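PDB 1XG0: phycoerythrin alpha-2 chain from Rhodomonas sp. CS24, which harvests light for photosynthesis as a chromophore-bearing alpha subunit of the cryptophyte phycobiliprotein phycoerythrin. Local coordinates for residues T60-A63 with K64-K67; G32-D35 with D36-M39. All blocks are in the same frame, centred on the assembly; numbering follows the deposited sequence.

Contact 1 of 2, residues T60-A63 with K64-K67; sequences TSLA and KMTK. With DBV (15,16-dihydrobiliverdin), chain F.
The last turn of helix 51-64 ends here, where Leu62 and Met65 meet beside a bound 15,16-dihydrobiliverdin of chain F. Two i to i+4 backbone bonds close the helix: Lys64 N reaches Thr60 O, and Met65 N reaches Ser61 O at 2.9 Å. Met65 is the first residue to leave helical geometry, and one water, 2.8 Å from both Ala63 O and Met65 O, may link them. With CG set between its own backbone N and carbonyl carbon (chi1 73°), the Met65 side chain folds back along the helix end, CG 3.5 Å from Leu62 O and CE against Ser61 O. Its sulfur lies 4.1 Å from Leu62 CD2. Both atoms also touch the bilin: Met65 SD is 3.6 Å from CBA, and Leu62 CD2 sits 3.6 Å from C3B in ring B. An alanine in place of Met65 would probably leave Leu62 CD2 without its sulfur neighbour and open a gap beside bilin CBA. On another flank, in one of two Lys64 conformers, the Thr60 and Lys64 side chains run alongside each other, CG2 to CE 3.7 Å, and Lys64 NZ reaches polar side chains of another protein chain. Other protein chains pack round this turn, Thr60 OG1 and Ser61 OG bond back to Gly56 O and Val57 O one turn earlier in helix 51-64, and the chain then runs out to its C-terminus past the bilin.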
loop_
_atom_site.group_PDB
_atom_site.type_symbol
_atom_site.label_atom_id
_atom_site.label_comp_id
_atom_site.label_asym_id
_atom_site.label_seq_id
_atom_site.Cartn_x
_atom_site.Cartn_y
_atom_site.Cartn_z
ATOM N N THR B 60 3.548 -10.856 0.574
ATOM C CA THR B 60 4.654 -9.938 0.213
ATOM C C THR B 60 5.931 -10.301 0.933
ATOM O O THR B 60 7.023 -10.325 0.340
ATOM C CB THR B 60 4.197 -8.453 0.585
ATOM O OG1 THR B 60 3.123 -8.108 -0.264
ATOM C CG2 THR B 60 5.351 -7.511 0.362
ATOM N N SER B 61 5.803 -10.529 2.234
ATOM C CA SER B 61 6.964 -10.802 3.049
ATOM C C SER B 61 7.666 -12.107 2.623
ATOM O O SER B 61 8.883 -12.163 2.542
ATOM C CB SER B 61 6.587 -10.843 4.535
ATOM O OG SER B 61 5.962 -9.601 4.949
ATOM N N LEU B 62 6.871 -13.143 2.400
ATOM C CA LEU B 62 7.428 -14.426 1.928
ATOM C C LEU B 62 8.131 -14.261 0.598
ATOM O O LEU B 62 9.194 -14.862 0.352
ATOM C CB LEU B 62 6.358 -15.496 1.830
ATOM C CG LEU B 62 5.872 -16.044 3.170
ATOM C CD1 LEU B 62 4.555 -16.798 3.017
ATOM C CD2 LEU B 62 6.927 -16.943 3.803
ATOM N N ALA B 63 7.573 -13.465 -0.305
ATOM C CA ALA B 63 8.182 -13.281 -1.622
ATOM C C ALA B 63 9.418 -12.419 -1.598
ATOM O O ALA B 63 10.318 -12.582 -2.450
ATOM C CB ALA B 63 7.159 -12.749 -2.498
ATOM N N LYS B 64 9.518 -11.476 -0.653
ATOM C CA LYS B 64 10.667 -10.589 -0.584
ATOM C C LYS B 64 11.814 -11.157 0.260
ATOM O O LYS B 64 12.978 -10.784 0.075
ATOM C CB LYS B 64 10.298 -9.195 -0.062
ATOM C CG LYS B 64 9.505 -8.378 -1.072
ATOM C CD LYS B 64 9.110 -7.006 -0.500
ATOM C CE LYS B 64 8.249 -6.175 -1.462
ATOM N NZ LYS B 64 8.946 -5.914 -2.757
ATOM N N MET B 65 11.517 -12.012 1.237
ATOM C CA MET B 65 12.592 -12.607 2.018
ATOM C C MET B 65 13.341 -13.662 1.196
ATOM O O MET B 65 12.858 -14.192 0.191
ATOM C CB MET B 65 12.042 -13.196 3.302
ATOM C CG MET B 65 11.255 -14.469 3.096
ATOM S SD MET B 65 10.625 -15.281 4.597
ATOM C CE MET B 65 9.859 -13.947 5.356
ATOM N N THR B 66 14.555 -13.946 1.684
ATOM C CA THR B 66 15.447 -14.935 1.064
ATOM C C THR B 66 15.945 -15.936 2.100
ATOM O O THR B 66 15.697 -17.141 1.996
ATOM C CB THR B 66 16.585 -14.192 0.394
ATOM O OG1 THR B 66 17.093 -13.211 1.317
ATOM C CG2 THR B 66 16.101 -13.461 -0.837
ATOM N N LYS B 67 16.617 -15.434 3.142
ATOM C CA LYS B 67 17.118 -16.284 4.248
ATOM C C LYS B 67 17.246 -15.483 5.544
ATOM O O LYS B 67 17.485 -16.118 6.568
ATOM C CB LYS B 67 18.408 -17.021 3.856
ATOM C CG LYS B 67 19.567 -16.117 3.796
ATOM C CD LYS B 67 20.799 -16.811 3.166
ATOM C CE LYS B 67 22.060 -16.063 3.257
ATOM N NZ LYS B 67 23.072 -16.657 2.287
ATOM O OXT LYS B 67 17.117 -14.242 5.489
HETATM N NA DBV F . 11.123 -19.048 8.061
HETATM C C1A DBV F . 12.155 -18.751 8.918
HETATM C C2A DBV F . 13.354 -18.492 8.099
HETATM C C3A DBV F . 13.003 -18.681 6.787
HETATM C C4A DBV F . 11.567 -19.007 6.737
HETATM C CMA DBV F . 14.641 -18.128 8.717
HETATM C CBA DBV F . 13.523 -17.477 4.582
HETATM O OA DBV F . 12.075 -18.726 10.153
HETATM C CHA DBV F . 10.786 -19.254 5.648
HETATM C CAA DBV F . 13.898 -18.602 5.578
HETATM N NB DBV F . 8.861 -20.368 4.683
HETATM C C1B DBV F . 9.379 -19.526 5.646
HETATM C C2B DBV F . 8.327 -19.085 6.488
HETATM C C3B DBV F . 7.183 -19.725 6.045
HETATM C C4B DBV F . 7.475 -20.534 4.901
HETATM C CHB DBV F . 6.585 -21.264 4.148
HETATM C CMB DBV F . 8.359 -17.969 7.477
HETATM C CAB DBV F . 5.803 -19.608 6.642
HETATM C CBB DBV F . 5.660 -20.448 7.962
HETATM C CGB DBV F . 6.052 -21.877 7.646
HETATM O O1B DBV F . 5.307 -22.574 6.923
HETATM O O2B DBV F . 7.164 -22.332 8.118
HETATM C CHC DBV F . 8.408 -22.722 -0.192
HETATM N NC DBV F . 7.767 -21.940 2.078
HETATM C C1C DBV F . 6.671 -21.887 2.926
HETATM C C2C DBV F . 5.588 -22.509 2.227
HETATM C C3C DBV F . 6.050 -22.884 0.984
HETATM C C4C DBV F . 7.408 -22.524 0.898
HETATM C CMC DBV F . 5.245 -23.530 -0.119
HETATM C CAC DBV F . 4.204 -22.707 2.809
HETATM C CBC DBV F . 3.343 -21.441 2.806
HETATM C CGC DBV F . 2.708 -21.061 1.515
HETATM O O1C DBV F . 2.287 -21.957 0.757
HETATM O O2C DBV F . 2.627 -19.811 1.258
HETATM N ND DBV F . 8.807 -25.165 0.174
HETATM C C1D DBV F . 9.433 -23.835 0.109
HETATM C C2D DBV F . 10.444 -24.001 -0.966
HETATM C C3D DBV F . 10.431 -25.252 -1.439
HETATM C C4D DBV F . 9.349 -26.009 -0.734
HETATM C CMD DBV F . 11.362 -22.872 -1.325
HETATM C CAD DBV F . 11.310 -25.813 -2.493
HETATM C CBD DBV F . 11.432 -27.099 -2.814
HETATM O OD DBV F . 9.061 -27.204 -0.841
HETATM O O HOH W 1 12.049 -14.735 -2.422
#

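Contact 2 of 2, residues G32-D35 with D36-M39; sequences GGKD and DEMM. With DBV (15,16-dihydrobiliverdin), chain G.
One carboxylate oxygen, Asp36 OD2, takes two successive glycine amides from the loop ahead of it. Gly32 N comes in on the syn side at 2.8 Å, 23° out of the carboxylate plane, and Gly33 N adds a weak bond at 3.3 Å. The other oxygen, OD1, is held by Ala31 N, so three backbone N-H groups grip the carboxylate and fix its rotation. Asp36 CG stands anti to its carbonyl carbon (chi1 -64°), which brings the group back over the glycines. From Gly33 to Met38 the backbone makes a short 3-10 turn: Asp36 N bonds Gly33 O, Glu37 N bonds Lys34 O, and a weak bond runs from Met38 N to Asp35 O. At the exposed surface Lys34, in one of its two conformers, runs beside Glu37, CD to OE2 3.5 Å. There the charged ends stay 4.3 Å apart, NZ to OE2, and a water joins them, accepting from NZ and donating to OE2 at 2.7 Å. Glu37 OE1 is bonded instead to Gly18 N. Met38 bends at its last torsion and lays CE 3.3 Å from Asp35 OD1, an oxygen that also forms a salt bridge with a basic side chain of another protein chain. Beyond the turn, Met39 CB rests 3.6 Å from CAD of the 15,16-dihydrobiliverdin of chain G. Backbone N-H groups, a water and a neighbouring chain thus probably stabilise three carboxylates just where strand 38-46 enters that bilin's pocket, though among these bonds only that of Asp35 is a salt bridge.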
loop_
_atom_site.group_PDB
_atom_site.type_symbol
_atom_site.label_atom_id
_atom_site.label_comp_id
_atom_site.label_asym_id
_atom_site.label_seq_id
_atom_site.Cartn_x
_atom_site.Cartn_y
_atom_site.Cartn_z
ATOM N N GLY B 32 -12.329 34.625 4.251
ATOM C CA GLY B 32 -12.396 35.485 3.098
ATOM C C GLY B 32 -11.216 35.254 2.182
ATOM O O GLY B 32 -10.698 36.210 1.620
ATOM N N GLY B 33 -10.768 34.032 1.978
ATOM C CA GLY B 33 -9.661 33.691 1.107
ATOM C C GLY B 33 -9.534 32.186 0.963
ATOM O O GLY B 33 -10.489 31.442 1.274
ATOM N N LYS B 34 -8.345 31.723 0.551
ATOM C CA LYS B 34 -8.180 30.326 0.189
ATOM C C LYS B 34 -8.376 29.371 1.364
ATOM O O LYS B 34 -8.690 28.197 1.148
ATOM C CB LYS B 34 -6.808 30.134 -0.465
ATOM C CG LYS B 34 -6.709 30.730 -1.877
ATOM C CD LYS B 34 -7.076 29.696 -2.936
ATOM C CE LYS B 34 -6.465 30.026 -4.247
ATOM N NZ LYS B 34 -7.284 31.081 -4.903
ATOM N N ASP B 35 -8.255 29.857 2.600
ATOM C CA ASP B 35 -8.526 29.002 3.754
ATOM C C ASP B 35 -9.979 28.515 3.767
ATOM O O ASP B 35 -10.281 27.530 4.441
ATOM C CB ASP B 35 -8.147 29.680 5.056
ATOM C CG ASP B 35 -6.661 29.876 5.206
ATOM O OD1 ASP B 35 -5.887 28.989 4.823
ATOM O OD2 ASP B 35 -6.272 30.918 5.766
ATOM N N ASP B 36 -10.892 29.207 3.078
ATOM C CA ASP B 36 -12.273 28.738 2.988
ATOM C C ASP B 36 -12.451 27.525 2.084
ATOM O O ASP B 36 -13.526 26.942 2.046
ATOM C CB ASP B 36 -13.170 29.907 2.526
ATOM C CG ASP B 36 -13.192 31.026 3.542
ATOM O OD1 ASP B 36 -13.108 30.740 4.757
ATOM O OD2 ASP B 36 -13.307 32.206 3.124
ATOM N N GLU B 37 -11.402 27.144 1.364
ATOM C CA GLU B 37 -11.411 25.985 0.460
ATOM C C GLU B 37 -10.522 24.832 1.003
ATOM O O GLU B 37 -10.263 23.875 0.281
ATOM C CB GLU B 37 -10.956 26.362 -0.924
ATOM C CG GLU B 37 -11.805 27.432 -1.601
ATOM C CD GLU B 37 -11.238 27.632 -3.056
ATOM O OE1 GLU B 37 -11.578 26.841 -3.869
ATOM O OE2 GLU B 37 -10.405 28.531 -3.284
ATOM N N MET B 38 -10.091 24.955 2.252
ATOM C CA MET B 38 -9.182 23.993 2.867
ATOM C C MET B 38 -9.652 23.716 4.295
ATOM O O MET B 38 -10.282 24.543 4.923
ATOM C CB MET B 38 -7.731 24.537 2.870
ATOM C CG MET B 38 -7.237 24.936 1.515
ATOM S SD MET B 38 -5.472 25.358 1.439
ATOM C CE MET B 38 -5.494 26.856 2.400
ATOM N N MET B 39 -9.316 22.522 4.798
ATOM C CA MET B 39 -9.813 22.101 6.051
ATOM C C MET B 39 -8.832 21.010 6.629
ATOM O O MET B 39 -8.374 20.168 5.870
ATOM C CB MET B 39 -11.282 21.592 5.805
ATOM C CG MET B 39 -12.140 21.667 7.094
ATOM S SD MET B 39 -13.574 20.581 6.976
ATOM C CE MET B 39 -12.786 18.979 7.199
HETATM N NA DBV G . -15.518 16.166 -5.735
HETATM C C1A DBV G . -15.502 16.448 -7.057
HETATM C C2A DBV G . -14.473 17.454 -7.340
HETATM C C3A DBV G . -13.915 17.790 -6.133
HETATM C C4A DBV G . -14.556 16.960 -5.106
HETATM C CMA DBV G . -14.160 17.926 -8.689
HETATM C CBA DBV G . -11.558 18.296 -5.337
HETATM O OA DBV G . -16.249 15.908 -7.901
HETATM C CHA DBV G . -14.291 16.942 -3.771
HETATM C CAA DBV G . -12.864 18.842 -5.883
HETATM N NB DBV G . -15.054 16.465 -1.494
HETATM C C1B DBV G . -14.897 16.055 -2.804
HETATM C C2B DBV G . -15.351 14.706 -2.910
HETATM C C3B DBV G . -15.889 14.369 -1.679
HETATM C C4B DBV G . -15.706 15.473 -0.766
HETATM C CHB DBV G . -15.976 15.452 0.588
HETATM C CMB DBV G . -15.148 13.744 -4.036
HETATM C CAB DBV G . -16.561 13.080 -1.331
HETATM C CBB DBV G . -18.026 13.020 -1.836
HETATM C CGB DBV G . -18.813 14.200 -1.322
HETATM O O1B DBV G . -19.129 14.237 -0.116
HETATM O O2B DBV G . -19.075 15.151 -2.155
HETATM C CHC DBV G . -13.734 19.090 3.051
HETATM N NC DBV G . -14.800 17.427 1.580
HETATM C C1C DBV G . -15.582 16.264 1.654
HETATM C C2C DBV G . -15.850 16.027 3.048
HETATM C C3C DBV G . -15.187 17.019 3.763
HETATM C C4C DBV G . -14.578 17.867 2.842
HETATM C CMC DBV G . -15.104 17.160 5.264
HETATM C CAC DBV G . -16.643 14.880 3.565
HETATM C CBC DBV G . -15.922 13.531 3.577
HETATM C CGC DBV G . -14.901 13.214 4.616
HETATM O O1C DBV G . -15.033 13.762 5.736
HETATM O O2C DBV G . -13.942 12.413 4.370
HETATM N ND DBV G . -15.567 20.698 3.533
HETATM C C1D DBV G . -14.466 20.394 2.638
HETATM C C2D DBV G . -13.593 21.596 2.788
HETATM C C3D DBV G . -14.109 22.478 3.632
HETATM C C4D DBV G . -15.406 21.901 4.118
HETATM C CMD DBV G . -12.308 21.706 2.011
HETATM C CAD DBV G . -13.528 23.757 4.035
HETATM C CBD DBV G . -14.085 24.658 4.807
HETATM O OD DBV G . -16.227 22.425 4.906
HETATM O O HOH W 2 -9.095 28.785 -5.578
#

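In the fold
Contact 2 comes first along the chain, at the entry to strand 38-46, which pairs antiparallel with strand 7-15; contact 1 follows at the end of helix 51-64, the next element after that strand. Their centres lie about 46 Å apart on opposite sides of the chain's centre, and about 31 Å separates their nearest atoms, so they never touch. The subunit is long and thin, with the antiparallel pair of strands, joined by the long loop 16-37, reaching one way and the helix the other. Each end meets a different 15,16-dihydrobiliverdin, chain G at residues 32-39 and chain F at 60-67, and each also touches phycoerythrobilin and other protein chains. One small alpha chain thereby reaches widely separated pigments of the assembly.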